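PDB 4FVK: neuraminidase, which is a neuraminidase-like glycoprotein of bat influenza A virus, whose sialidase relatives remove terminal sialic acid from glycoconjugates. Local coordinates for residues Phe342-Glu347 / Glu358-Cys363. Numbering follows the deposited sequence.
Sequences FWLEIE and ELSTFC. With ZN (zinc ion), chain E.
F342 and F362 sit opposite each other in an antiparallel β-hairpin, the two central strands of a four-stranded sheet in this six-bladed β-propeller. Backbone bonds pair F342 with F362, L344 with S360 and I346 with E358, two to each pair. The tight part lies where F362 CB rests over one face of the F342 ring, 3.7 Å from its centroid, as a CH-pi contact. F342 CG stands between its own N and carbonyl carbon (chi1 67°), swinging the ring across to the neighbouring strand. The phenyl planes are nearly parallel, at 9°, but offset, with centroids 5.3 Å apart. Further along this face I346 CD1 is tight against S360, 3.5 Å from its CB and nearer still to OG; S360 OG bonds weakly to L344 O. Between the two strands, the face of W343 and L359 has fewer contacts, though strand 47-51 packs against it: L359 CD2 lies 3.8 Å from W343 CE3. The contact is buried; its loose end is E358, where zinc-bound waters take over from side-chain packing. A bend at chi2 (-64°) turns the carboxylate to the zinc, bound by OE1 at 2.0 Å; one water donates to E358 OE2 at 3.2 Å.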
# COMPACT_ATOMS: atom_id res chain seq x y z
N PHE A 342 16.38 22.18 -4.01
CA PHE A 342 17.55 21.37 -3.69
C PHE A 342 17.27 20.36 -2.60
O PHE A 342 16.38 20.54 -1.76
CB PHE A 342 18.80 22.22 -3.35
CG PHE A 342 18.73 23.04 -2.06
CD1 PHE A 342 18.35 24.38 -2.09
CD2 PHE A 342 19.14 22.50 -0.85
CE1 PHE A 342 18.30 25.16 -0.91
CE2 PHE A 342 19.10 23.25 0.33
CZ PHE A 342 18.68 24.61 0.30
N TRP A 343 18.03 19.28 -2.61
CA TRP A 343 17.96 18.31 -1.54
C TRP A 343 19.25 18.44 -0.77
O TRP A 343 20.24 18.89 -1.31
CB TRP A 343 17.76 16.87 -2.08
CG TRP A 343 18.71 16.50 -3.14
CD1 TRP A 343 18.48 16.48 -4.50
CD2 TRP A 343 20.07 16.06 -2.96
NE1 TRP A 343 19.63 16.06 -5.17
CE2 TRP A 343 20.61 15.80 -4.25
CE3 TRP A 343 20.88 15.86 -1.84
CZ2 TRP A 343 21.90 15.35 -4.43
CZ3 TRP A 343 22.17 15.43 -2.03
CH2 TRP A 343 22.68 15.19 -3.31
N LEU A 344 19.23 18.04 0.49
CA LEU A 344 20.37 18.26 1.36
C LEU A 344 20.40 17.13 2.37
O LEU A 344 19.38 16.84 3.00
CB LEU A 344 20.20 19.60 2.07
CG LEU A 344 21.11 19.87 3.27
CD1 LEU A 344 22.54 19.96 2.82
CD2 LEU A 344 20.69 21.17 4.05
N GLU A 345 21.56 16.51 2.56
CA GLU A 345 21.67 15.52 3.62
C GLU A 345 21.79 16.14 5.00
O GLU A 345 22.63 17.02 5.23
CB GLU A 345 22.85 14.60 3.43
CG GLU A 345 22.74 13.60 2.30
CD GLU A 345 24.03 12.83 2.16
OE1 GLU A 345 25.06 13.37 2.62
OE2 GLU A 345 24.03 11.71 1.60
N ILE A 346 20.97 15.66 5.92
CA ILE A 346 21.07 16.04 7.31
C ILE A 346 21.66 14.84 8.04
O ILE A 346 21.24 13.70 7.83
CB ILE A 346 19.72 16.45 7.89
CG1 ILE A 346 19.42 17.91 7.55
CG2 ILE A 346 19.76 16.40 9.39
CD1 ILE A 346 18.96 18.16 6.18
N GLU A 347 22.66 15.07 8.87
CA GLU A 347 23.34 13.93 9.47
C GLU A 347 22.95 13.74 10.93
O GLU A 347 22.96 14.68 11.72
CB GLU A 347 24.86 14.03 9.30
CG GLU A 347 25.41 12.96 8.39
CD GLU A 347 26.10 13.53 7.17
OE1 GLU A 347 27.06 14.31 7.36
OE2 GLU A 347 25.68 13.20 6.04
N GLU A 358 19.74 11.69 6.18
CA GLU A 358 18.35 11.77 5.72
C GLU A 358 18.20 13.03 4.90
O GLU A 358 18.72 14.09 5.27
CB GLU A 358 17.38 11.79 6.91
CG GLU A 358 17.05 10.42 7.50
CD GLU A 358 16.31 9.49 6.51
OE1 GLU A 358 16.45 8.26 6.64
OE2 GLU A 358 15.57 9.99 5.64
N LEU A 359 17.48 12.94 3.79
CA LEU A 359 17.29 14.11 2.92
C LEU A 359 16.23 15.09 3.41
O LEU A 359 15.13 14.69 3.77
CB LEU A 359 16.93 13.66 1.50
CG LEU A 359 17.95 12.82 0.72
CD1 LEU A 359 17.45 12.62 -0.69
CD2 LEU A 359 19.32 13.54 0.70
N SER A 360 16.57 16.38 3.39
CA SER A 360 15.57 17.42 3.44
C SER A 360 15.50 18.07 2.06
O SER A 360 16.46 17.99 1.28
CB SER A 360 15.93 18.48 4.48
OG SER A 360 17.10 19.16 4.05
N THR A 361 14.37 18.68 1.74
CA THR A 361 14.22 19.38 0.47
C THR A 361 13.78 20.81 0.71
O THR A 361 12.92 21.07 1.56
CB THR A 361 13.23 18.69 -0.46
OG1 THR A 361 11.92 18.64 0.15
CG2 THR A 361 13.71 17.26 -0.80
N PHE A 362 14.38 21.74 -0.02
CA PHE A 362 14.07 23.17 0.06
C PHE A 362 13.74 23.67 -1.33
O PHE A 362 14.38 23.27 -2.29
CB PHE A 362 15.28 23.93 0.59
CG PHE A 362 15.52 23.78 2.07
CD1 PHE A 362 16.12 22.63 2.59
CD2 PHE A 362 15.15 24.79 2.94
CE1 PHE A 362 16.34 22.50 3.96
CE2 PHE A 362 15.37 24.67 4.31
CZ PHE A 362 15.96 23.54 4.82
N CYS A 363 12.75 24.55 -1.47
CA CYS A 363 12.49 25.16 -2.79
C CYS A 363 12.63 26.69 -2.76
O CYS A 363 12.43 27.32 -1.73
CB CYS A 363 11.11 24.74 -3.33
SG CYS A 363 10.95 22.96 -3.75
ZN ZN E . 15.38 7.18 5.37
O HOH W 1 15.65 7.71 3.36
O HOH W 2 13.51 7.34 6.26
O HOH W 3 16.56 5.73 6.19